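Local coordinates for oligopeptide-binding protein AppA (Bacillus subtilis, PDB 1XOC), which binds oligopeptides outside the cell and delivers them to an ABC-type oligopeptide permease that can replace the Opp system in sporulation and genetic competence, at residues D47-N50 against M51-F55; D101-V104 against F105-V109; I169-L172 against E173-E176; S399-V402 against E403-P407. One frame throughout, in Å; residues are numbered along the deposited sequence.

The four contacts follow one another along the chain, each between neighbours a few residues apart: three on helices and contact 3 in the loop between helix 161-164 and strand 188-194. Contacts 2 and 3 touch, V109 CG1 lying 4.0 Å from L172 CD2, with their centres 15 Å apart. Contact 1 comes within about 6 Å of contact 2 and about 8 Å of contact 3, nearest atoms in both cases. Contact 4 packs against the bound peptide through V402, M405 and N406, and its nearest atoms are about 8 Å from contact 3. Zinc ions are bound by D47 in contact 1 and D171 in contact 3.

Contact 1: residues D47-N50 against M51-F55; sequences DIEN and MLYSF. With ZN (zinc ion), chain O.
I48 and L52 lie side by side along the helix, pointing the same way, and meet through methyl groups, I48 CG2 standing 3.7 Å from L52 CD1. The other branch of I48 serves a different neighbour: CD1 comes within 3.9 Å of M51 CE. M51 reaches it by folding back, with CG beside the backbone N and a bend at its last torsion (chi3 -72°), which also brings M51 CE within 3.6 Å of D47 O. Beyond these apolar pairs, I48 O receives two backbone N-H groups: L52 N at 3.0 Å nearly in line with the carbonyl, and M51 N from well above the carbonyl plane. This is the last turn of helix 43-52. Y53 N still bonds to E49 O, but Y53 itself has left helical geometry (phi/psi -118/169°), and its ring turns one face to L52 CB, 3.9 Å above the plane. Where the chain departs, a single water donates to both N50 O and Y53 O, linking a helix carbonyl to one just beyond the helix. F55 then comes back toward the helix end, the edge of its ring facing E49 O, with F55 CZ 3.9 Å from that oxygen. At the opposite end of the segment, D47 OD2 binds a zinc ion at 2.3 Å, and three waters are also bound to the metal. The D47 carboxylate is positioned by R508, which forms a salt bridge to OD1, and by Y219 OH, hydrogen-bonded to OD2. E49 OE2 is held by S40 OG and N36 N, while strands 188-194, 198-203 and 216-221 pack against M51.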
loop_
_atom_site.group_PDB
_atom_site.type_symbol
_atom_site.label_atom_id
_atom_site.label_comp_id
_atom_site.label_asym_id
_atom_site.label_seq_id
_atom_site.Cartn_x
_atom_site.Cartn_y
_atom_site.Cartn_z
ATOM N N ASP A 47 -8.471 -2.304 2.726
ATOM C CA ASP A 47 -9.088 -2.485 4.050
ATOM C C ASP A 47 -10.493 -3.092 3.945
ATOM O O ASP A 47 -10.854 -3.988 4.744
ATOM C CB ASP A 47 -9.227 -1.159 4.808
ATOM C CG ASP A 47 -7.928 -0.653 5.409
ATOM O OD1 ASP A 47 -6.965 -1.441 5.638
ATOM O OD2 ASP A 47 -7.953 0.568 5.707
ATOM N N ILE A 48 -11.299 -2.594 3.019
ATOM C CA ILE A 48 -12.661 -3.096 2.899
ATOM C C ILE A 48 -12.650 -4.521 2.281
ATOM O O ILE A 48 -13.396 -5.412 2.726
ATOM C CB ILE A 48 -13.493 -2.133 2.095
ATOM C CG1 ILE A 48 -13.444 -0.751 2.733
ATOM C CG2 ILE A 48 -14.930 -2.652 1.974
ATOM C CD1 ILE A 48 -14.079 -0.641 4.058
ATOM N N GLU A 49 -11.828 -4.722 1.243
ATOM C CA GLU A 49 -11.696 -6.030 0.607
ATOM C C GLU A 49 -11.380 -7.147 1.602
ATOM O O GLU A 49 -11.931 -8.241 1.523
ATOM C CB GLU A 49 -10.569 -5.973 -0.445
ATOM C CG GLU A 49 -10.922 -5.141 -1.662
ATOM C CD GLU A 49 -9.726 -4.832 -2.542
ATOM O OE1 GLU A 49 -8.618 -5.303 -2.246
ATOM O OE2 GLU A 49 -9.877 -4.110 -3.555
ATOM N N ASN A 50 -10.522 -6.842 2.557
ATOM C CA ASN A 50 -10.125 -7.861 3.544
ATOM C C ASN A 50 -11.233 -8.209 4.533
ATOM O O ASN A 50 -11.134 -9.235 5.227
ATOM C CB ASN A 50 -8.807 -7.489 4.220
ATOM C CG ASN A 50 -7.626 -7.843 3.340
ATOM O OD1 ASN A 50 -7.315 -7.152 2.369
ATOM N ND2 ASN A 50 -7.032 -8.972 3.615
ATOM N N MET A 51 -12.278 -7.385 4.622
ATOM C CA MET A 51 -13.474 -7.700 5.414
ATOM C C MET A 51 -14.526 -8.405 4.595
ATOM O O MET A 51 -15.254 -9.246 5.107
ATOM C CB MET A 51 -14.061 -6.438 6.066
ATOM C CG MET A 51 -13.189 -5.954 7.194
ATOM S SD MET A 51 -13.843 -4.565 8.147
ATOM C CE MET A 51 -13.654 -3.258 6.955
ATOM N N LEU A 52 -14.667 -8.016 3.321
ATOM C CA LEU A 52 -15.709 -8.614 2.444
ATOM C C LEU A 52 -15.410 -9.996 1.872
ATOM O O LEU A 52 -16.345 -10.749 1.591
ATOM C CB LEU A 52 -16.005 -7.703 1.237
ATOM C CG LEU A 52 -16.633 -6.339 1.487
ATOM C CD1 LEU A 52 -16.628 -5.469 0.276
ATOM C CD2 LEU A 52 -18.012 -6.574 2.000
ATOM N N TYR A 53 -14.124 -10.284 1.596
ATOM C CA TYR A 53 -13.724 -11.432 0.803
ATOM C C TYR A 53 -12.882 -12.368 1.617
ATOM O O TYR A 53 -12.403 -12.007 2.699
ATOM C CB TYR A 53 -12.924 -10.965 -0.426
ATOM C CG TYR A 53 -13.710 -10.053 -1.316
ATOM C CD1 TYR A 53 -14.822 -10.533 -1.998
ATOM C CD2 TYR A 53 -13.313 -8.758 -1.510
ATOM C CE1 TYR A 53 -15.576 -9.712 -2.813
ATOM C CE2 TYR A 53 -14.049 -7.935 -2.322
ATOM C CZ TYR A 53 -15.155 -8.421 -2.967
ATOM O OH TYR A 53 -15.860 -7.548 -3.804
ATOM N N SER A 54 -12.664 -13.548 1.047
ATOM C CA SER A 54 -11.713 -14.515 1.548
ATOM C C SER A 54 -10.554 -14.682 0.547
ATOM O O SER A 54 -10.686 -14.394 -0.650
ATOM C CB SER A 54 -12.377 -15.857 1.775
ATOM O OG SER A 54 -13.448 -15.769 2.695
ATOM N N PHE A 55 -9.473 -15.255 1.091
ATOM C CA PHE A 55 -8.181 -15.409 0.427
ATOM C C PHE A 55 -7.650 -16.800 0.756
ATOM O O PHE A 55 -7.857 -17.318 1.854
ATOM C CB PHE A 55 -7.208 -14.345 0.961
ATOM C CG PHE A 55 -7.750 -12.908 0.795
ATOM C CD1 PHE A 55 -7.320 -12.061 -0.237
ATOM C CD2 PHE A 55 -8.674 -12.427 1.698
ATOM C CE1 PHE A 55 -7.887 -10.773 -0.362
ATOM C CE2 PHE A 55 -9.222 -11.132 1.536
ATOM C CZ PHE A 55 -8.808 -10.355 0.557
HETATM ZN ZN ZN O . -6.105 1.203 6.945
HETATM O O HOH W 1 -10.938 -12.023 5.246
HETATM O O HOH W 2 -5.794 2.800 8.752
HETATM O O HOH W 3 -7.751 1.654 8.585
HETATM O O HOH W 4 -5.214 2.052 5.119
#

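Contact 2: residues D101-V104 against F105-V109; sequences DDVV and FTYSV
T106 OG1 donates to D102 O at 2.8 Å, on the same carbonyl that takes the backbone hydrogen of T106 N. The two donors arrive from opposite faces of the carbonyl plane, and the hydroxyl can do so because OG1 sits beside its own backbone N (chi1 -59°). This buried side of the helix is the tight one. T106 OG1 is also bonded to L159 N; D102 OD1 is taken by K161 N, and D102 OD2 turns back to T99 N just ahead of the helix. A valine in place of T106 would keep the bulk but would probably leave L159 N without its hydroxyl partner and D102 O with the backbone donor alone. Next to it V103 and Y107 run side by side, CG1 of V103 4.0 Å from CD1 of Y107, while V103 O lies at the ring edge, in its plane, and accepts the nearly straight bond from Y107 N (173°). F139 completes this packing with an edge-to-face ring contact to Y107. The flank of D101, V104 and S108 is only partly buried. There S108 OG repeats the threonine's bond, lying 2.7 Å from V104 O. It donates from the face opposite the backbone N-H of S108. D101 is paired across a salt bridge with K131. Serine and threonine hydroxyls returning to the carbonyl four residues earlier are a familiar feature of alpha-helices, here on helix 100-108, where V103 lies against strand 136-141 and V104 against both 136-141 and 126-133.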
loop_
_atom_site.group_PDB
_atom_site.type_symbol
_atom_site.label_atom_id
_atom_site.label_comp_id
_atom_site.label_asym_id
_atom_site.label_seq_id
_atom_site.Cartn_x
_atom_site.Cartn_y
_atom_site.Cartn_z
ATOM N N ASP A 101 -14.327 -23.470 -8.974
ATOM C CA ASP A 101 -14.734 -22.652 -10.133
ATOM C C ASP A 101 -14.397 -21.186 -9.871
ATOM O O ASP A 101 -13.974 -20.429 -10.780
ATOM C CB ASP A 101 -16.244 -22.762 -10.388
ATOM C CG ASP A 101 -16.654 -24.033 -11.132
ATOM O OD1 ASP A 101 -15.799 -24.824 -11.588
ATOM O OD2 ASP A 101 -17.891 -24.223 -11.266
ATOM N N ASP A 102 -14.648 -20.760 -8.647
ATOM C CA ASP A 102 -14.456 -19.346 -8.270
ATOM C C ASP A 102 -13.007 -18.967 -8.222
ATOM O O ASP A 102 -12.592 -17.880 -8.577
ATOM C CB ASP A 102 -15.119 -19.103 -6.934
ATOM C CG ASP A 102 -16.591 -19.447 -6.976
ATOM O OD1 ASP A 102 -17.305 -18.921 -7.865
ATOM O OD2 ASP A 102 -17.068 -20.270 -6.191
ATOM N N VAL A 103 -12.184 -19.880 -7.736
ATOM C CA VAL A 103 -10.755 -19.635 -7.655
ATOM C C VAL A 103 -10.132 -19.612 -9.048
ATOM O O VAL A 103 -9.294 -18.754 -9.371
ATOM C CB VAL A 103 -10.061 -20.726 -6.744
ATOM C CG1 VAL A 103 -8.535 -20.602 -6.728
ATOM C CG2 VAL A 103 -10.624 -20.697 -5.321
ATOM N N VAL A 104 -10.515 -20.565 -9.884
ATOM C CA VAL A 104 -10.037 -20.612 -11.259
ATOM C C VAL A 104 -10.478 -19.337 -12.010
ATOM O O VAL A 104 -9.684 -18.733 -12.721
ATOM C CB VAL A 104 -10.497 -21.900 -12.011
ATOM C CG1 VAL A 104 -10.093 -21.807 -13.494
ATOM C CG2 VAL A 104 -9.922 -23.134 -11.333
ATOM N N PHE A 105 -11.733 -18.954 -11.846
ATOM C CA PHE A 105 -12.223 -17.731 -12.449
ATOM C C PHE A 105 -11.378 -16.539 -12.039
ATOM O O PHE A 105 -10.903 -15.809 -12.879
ATOM C CB PHE A 105 -13.687 -17.512 -12.064
ATOM C CG PHE A 105 -14.169 -16.113 -12.289
ATOM C CD1 PHE A 105 -14.221 -15.599 -13.550
ATOM C CD2 PHE A 105 -14.549 -15.325 -11.244
ATOM C CE1 PHE A 105 -14.648 -14.333 -13.747
ATOM C CE2 PHE A 105 -14.971 -14.053 -11.456
ATOM C CZ PHE A 105 -15.016 -13.563 -12.701
ATOM N N THR A 106 -11.197 -16.354 -10.741
ATOM C CA THR A 106 -10.581 -15.142 -10.225
ATOM C C THR A 106 -9.137 -15.029 -10.694
ATOM O O THR A 106 -8.746 -13.987 -11.194
ATOM C CB THR A 106 -10.637 -15.098 -8.701
ATOM O OG1 THR A 106 -12.005 -15.163 -8.264
ATOM C CG2 THR A 106 -10.003 -13.859 -8.171
ATOM N N TYR A 107 -8.358 -16.089 -10.569
ATOM C CA TYR A 107 -6.953 -15.978 -10.941
ATOM C C TYR A 107 -6.714 -16.005 -12.451
ATOM O O TYR A 107 -5.633 -15.584 -12.908
ATOM C CB TYR A 107 -6.161 -17.118 -10.327
ATOM C CG TYR A 107 -5.794 -16.970 -8.870
ATOM C CD1 TYR A 107 -6.703 -17.264 -7.858
ATOM C CD2 TYR A 107 -4.540 -16.500 -8.503
ATOM C CE1 TYR A 107 -6.344 -17.130 -6.495
ATOM C CE2 TYR A 107 -4.173 -16.401 -7.140
ATOM C CZ TYR A 107 -5.079 -16.699 -6.162
ATOM O OH TYR A 107 -4.697 -16.540 -4.858
ATOM N N SER A 108 -7.710 -16.439 -13.234
ATOM C CA SER A 108 -7.620 -16.425 -14.693
ATOM C C SER A 108 -7.833 -15.030 -15.290
ATOM O O SER A 108 -7.362 -14.756 -16.397
ATOM C CB SER A 108 -8.635 -17.394 -15.309
ATOM O OG SER A 108 -8.233 -18.728 -15.003
ATOM N N VAL A 109 -8.520 -14.167 -14.551
ATOM C CA VAL A 109 -8.863 -12.811 -15.081
ATOM C C VAL A 109 -7.590 -12.039 -15.475
ATOM O O VAL A 109 -7.497 -11.548 -16.586
ATOM C CB VAL A 109 -9.720 -12.015 -14.097
ATOM C CG1 VAL A 109 -9.781 -10.525 -14.494
ATOM C CG2 VAL A 109 -11.152 -12.602 -14.079
#

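Contact 3: residues I169-L172 against E173-E176; sequences IADL and EENE. With ZN (zinc ion), chain H.
D171 OD1 binds a zinc ion at 2.3 Å and has a water 3.2 Å away. That water may donate to D171 OD1 and, weakly, to E174 OE2, though it has more acceptors near than protons to give. D171 and E174 run side by side and point the same way, their carboxylate planes 41° apart and D171 OD1 3.9 Å from E174 OE1. With like charges so near, the zinc ion probably eases the repulsion at the D171 end. E174 gets there because its CG lies between the backbone N and the carbonyl carbon (chi1 61°), which sets E174 CG 3.0 Å from D171 O. The backbone beneath is a type I beta turn from L172 to N175, which follows the 3-10 segment 169-171 in the loop between helix 161-164 and strand 188-194. N175 N closes the turn onto L172 O at 3.1 Å, approaching from above the carbonyl plane, and N175 CB lies 3.4 Å from that oxygen. A second water joins A170 O to E173 N, spanning the step from the 3-10 segment into the turn. N178 ND2 bonds to E173 O, and R179 NH1 to E174 O.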
loop_
_atom_site.group_PDB
_atom_site.type_symbol
_atom_site.label_atom_id
_atom_site.label_comp_id
_atom_site.label_asym_id
_atom_site.label_seq_id
_atom_site.Cartn_x
_atom_site.Cartn_y
_atom_site.Cartn_z
ATOM N N ILE A 169 -14.177 -9.400 -19.686
ATOM C CA ILE A 169 -13.098 -8.994 -18.810
ATOM C C ILE A 169 -12.699 -7.533 -19.014
ATOM O O ILE A 169 -12.402 -6.843 -18.036
ATOM C CB ILE A 169 -11.907 -9.996 -18.899
ATOM C CG1 ILE A 169 -12.304 -11.280 -18.161
ATOM C CG2 ILE A 169 -10.627 -9.397 -18.315
ATOM C CD1 ILE A 169 -11.456 -12.428 -18.489
ATOM N N ALA A 170 -12.768 -7.029 -20.256
ATOM C CA ALA A 170 -12.529 -5.604 -20.521
ATOM C C ALA A 170 -13.403 -4.662 -19.672
ATOM O O ALA A 170 -13.016 -3.519 -19.420
ATOM C CB ALA A 170 -12.717 -5.298 -22.001
ATOM N N ASP A 171 -14.578 -5.133 -19.262
ATOM C CA ASP A 171 -15.539 -4.306 -18.546
ATOM C C ASP A 171 -15.666 -4.650 -17.067
ATOM O O ASP A 171 -16.568 -4.143 -16.391
ATOM C CB ASP A 171 -16.935 -4.424 -19.159
ATOM C CG ASP A 171 -16.968 -4.060 -20.595
ATOM O OD1 ASP A 171 -16.240 -3.161 -21.062
ATOM O OD2 ASP A 171 -17.731 -4.714 -21.302
ATOM N N LEU A 172 -14.802 -5.526 -16.555
ATOM C CA LEU A 172 -14.982 -5.982 -15.182
ATOM C C LEU A 172 -14.771 -4.875 -14.143
ATOM O O LEU A 172 -15.498 -4.801 -13.169
ATOM C CB LEU A 172 -14.079 -7.175 -14.871
ATOM C CG LEU A 172 -14.463 -8.043 -13.703
ATOM C CD1 LEU A 172 -15.805 -8.694 -13.869
ATOM C CD2 LEU A 172 -13.420 -9.144 -13.589
ATOM N N GLU A 173 -13.798 -3.998 -14.358
ATOM C CA GLU A 173 -13.500 -2.981 -13.335
ATOM C C GLU A 173 -14.679 -2.023 -13.107
ATOM O O GLU A 173 -14.926 -1.599 -11.959
ATOM C CB GLU A 173 -12.265 -2.169 -13.717
ATOM C CG GLU A 173 -11.825 -1.212 -12.616
ATOM C CD GLU A 173 -10.520 -0.490 -12.916
ATOM O OE1 GLU A 173 -10.180 0.331 -12.050
ATOM O OE2 GLU A 173 -9.845 -0.742 -13.954
ATOM N N GLU A 174 -15.381 -1.672 -14.183
ATOM C CA GLU A 174 -16.506 -0.765 -14.097
ATOM C C GLU A 174 -17.777 -1.389 -13.502
ATOM O O GLU A 174 -18.698 -0.670 -13.172
ATOM C CB GLU A 174 -16.802 -0.182 -15.475
ATOM C CG GLU A 174 -17.176 -1.198 -16.520
ATOM C CD GLU A 174 -17.272 -0.606 -17.939
ATOM O OE1 GLU A 174 -16.202 -0.267 -18.519
ATOM O OE2 GLU A 174 -18.402 -0.525 -18.497
ATOM N N ASN A 175 -17.814 -2.700 -13.299
ATOM C CA ASN A 175 -19.060 -3.342 -12.896
ATOM C C ASN A 175 -19.524 -2.877 -11.514
ATOM O O ASN A 175 -18.719 -2.703 -10.604
ATOM C CB ASN A 175 -18.867 -4.862 -12.919
ATOM C CG ASN A 175 -20.172 -5.620 -12.970
ATOM O OD1 ASN A 175 -20.687 -5.943 -14.070
ATOM N ND2 ASN A 175 -20.698 -5.957 -11.783
ATOM N N GLU A 176 -20.838 -2.683 -11.349
ATOM C CA GLU A 176 -21.412 -2.262 -10.053
ATOM C C GLU A 176 -21.100 -3.216 -8.877
ATOM O O GLU A 176 -21.137 -2.824 -7.711
ATOM C CB GLU A 176 -22.936 -2.078 -10.197
ATOM C CG GLU A 176 -23.606 -1.498 -8.935
ATOM C CD GLU A 176 -23.211 -0.049 -8.649
ATOM O OE1 GLU A 176 -23.503 0.814 -9.512
ATOM O OE2 GLU A 176 -22.661 0.249 -7.559
HETATM ZN ZN ZN H . -15.452 -2.147 -22.971
HETATM O O HOH W 5 -11.855 -3.634 -16.739
HETATM O O HOH W 6 -17.381 -0.208 -20.995
#

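Contact 4: residues S399-V402 against E403-P407; sequences SALV and EQMNP
V402 O is met by N406 ND2 at 2.7 Å, a nearly straight bond (172°) with the oxygen close to the plane of the N406 amide. N406 N adds a weak bond to the same oxygen, so side chain and backbone both close on the last turn. V402 and N406 lie side by side, V402 CG1 3.6 Å from ND2. The other end of the amide is satisfied outside, OD1 by Y442 OH, and ND2 has a further weak bond to T41 OG1. The earlier carbonyls take ordinary helical partners: S399 O from E403 N, A400 O from Q404 N at 2.9 Å and L401 O from M405 N. Q404 crosses L401 at about a right angle, its OE1 3.9 Å from L401 CD1 and hydrogen-bonded to K365 NZ. A leucine in place of Q404 would probably leave K365 without this acceptor, since its side chain offers no oxygen. M405 bends back at chi3 (69°), setting CE 3.9 Å from L401 CG, and packs on strand 414-420 with L401. S399 OG and A400 N both bond to E397 OE2 just before the helix. V402, M405 and N406 also pack against polar side-chain surface of the bound peptide, so this end of helix 398-405, where an asparagine amide closes back on the final turn, forms part of the wall of the peptide-binding site.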
loop_
_atom_site.group_PDB
_atom_site.type_symbol
_atom_site.label_atom_id
_atom_site.label_comp_id
_atom_site.label_asym_id
_atom_site.label_seq_id
_atom_site.Cartn_x
_atom_site.Cartn_y
_atom_site.Cartn_z
ATOM N N SER A 399 -8.985 9.480 -3.386
ATOM C CA SER A 399 -9.375 8.651 -4.529
ATOM C C SER A 399 -8.928 9.291 -5.835
ATOM O O SER A 399 -8.477 8.620 -6.756
ATOM C CB SER A 399 -10.871 8.326 -4.525
ATOM O OG SER A 399 -11.642 9.455 -4.922
ATOM N N ALA A 400 -9.069 10.614 -5.938
ATOM C CA ALA A 400 -8.626 11.308 -7.117
ATOM C C ALA A 400 -7.130 11.274 -7.314
ATOM O O ALA A 400 -6.673 11.144 -8.433
ATOM C CB ALA A 400 -9.097 12.734 -7.062
ATOM N N LEU A 401 -6.362 11.449 -6.241
ATOM C CA LEU A 401 -4.920 11.419 -6.330
ATOM C C LEU A 401 -4.418 10.014 -6.754
ATOM O O LEU A 401 -3.530 9.914 -7.574
ATOM C CB LEU A 401 -4.305 11.758 -4.972
ATOM C CG LEU A 401 -2.814 11.950 -4.982
ATOM C CD1 LEU A 401 -2.389 12.932 -6.023
ATOM C CD2 LEU A 401 -2.306 12.382 -3.592
ATOM N N VAL A 402 -5.046 8.955 -6.236
ATOM C CA VAL A 402 -4.741 7.609 -6.659
ATOM C C VAL A 402 -4.983 7.457 -8.145
ATOM O O VAL A 402 -4.190 6.824 -8.831
ATOM C CB VAL A 402 -5.591 6.582 -5.860
ATOM C CG1 VAL A 402 -5.467 5.164 -6.442
ATOM C CG2 VAL A 402 -5.197 6.575 -4.388
ATOM N N GLU A 403 -6.072 8.018 -8.647
ATOM C CA GLU A 403 -6.383 7.923 -10.059
ATOM C C GLU A 403 -5.365 8.681 -10.895
ATOM O O GLU A 403 -4.955 8.226 -11.948
ATOM C CB GLU A 403 -7.807 8.411 -10.312
ATOM C CG GLU A 403 -8.219 8.369 -11.771
ATOM C CD GLU A 403 -9.684 8.646 -11.958
ATOM O OE1 GLU A 403 -10.139 8.623 -13.129
ATOM O OE2 GLU A 403 -10.390 8.871 -10.941
ATOM N N GLN A 404 -4.950 9.833 -10.401
ATOM C CA GLN A 404 -3.986 10.683 -11.086
ATOM C C GLN A 404 -2.595 10.045 -11.186
ATOM O O GLN A 404 -1.937 10.158 -12.228
ATOM C CB GLN A 404 -3.873 12.012 -10.346
ATOM C CG GLN A 404 -5.006 12.954 -10.642
ATOM C CD GLN A 404 -5.135 14.118 -9.682
ATOM O OE1 GLN A 404 -4.188 14.539 -9.032
ATOM N NE2 GLN A 404 -6.334 14.664 -9.614
ATOM N N MET A 405 -2.121 9.370 -10.132
ATOM C CA MET A 405 -0.757 8.851 -10.147
ATOM C C MET A 405 -0.645 7.604 -11.019
ATOM O O MET A 405 0.408 7.360 -11.610
ATOM C CB MET A 405 -0.269 8.531 -8.724
ATOM C CG MET A 405 -0.911 7.384 -8.057
ATOM S SD MET A 405 -0.283 7.191 -6.352
ATOM C CE MET A 405 -0.984 8.614 -5.610
ATOM N N ASN A 406 -1.737 6.850 -11.131
ATOM C CA ASN A 406 -1.748 5.561 -11.833
ATOM C C ASN A 406 -1.739 5.697 -13.354
ATOM O O ASN A 406 -2.153 6.721 -13.886
ATOM C CB ASN A 406 -2.975 4.726 -11.389
ATOM C CG ASN A 406 -2.685 3.863 -10.189
ATOM O OD1 ASN A 406 -2.093 2.796 -10.323
ATOM N ND2 ASN A 406 -3.083 4.320 -9.001
ATOM N N PRO A 407 -1.285 4.665 -14.074
ATOM C CA PRO A 407 -1.506 4.614 -15.504
ATOM C C PRO A 407 -3.000 4.750 -15.783
ATOM O O PRO A 407 -3.807 4.314 -14.947
ATOM C CB PRO A 407 -1.048 3.202 -15.882
ATOM C CG PRO A 407 -0.183 2.766 -14.792
ATOM C CD PRO A 407 -0.588 3.474 -13.564
#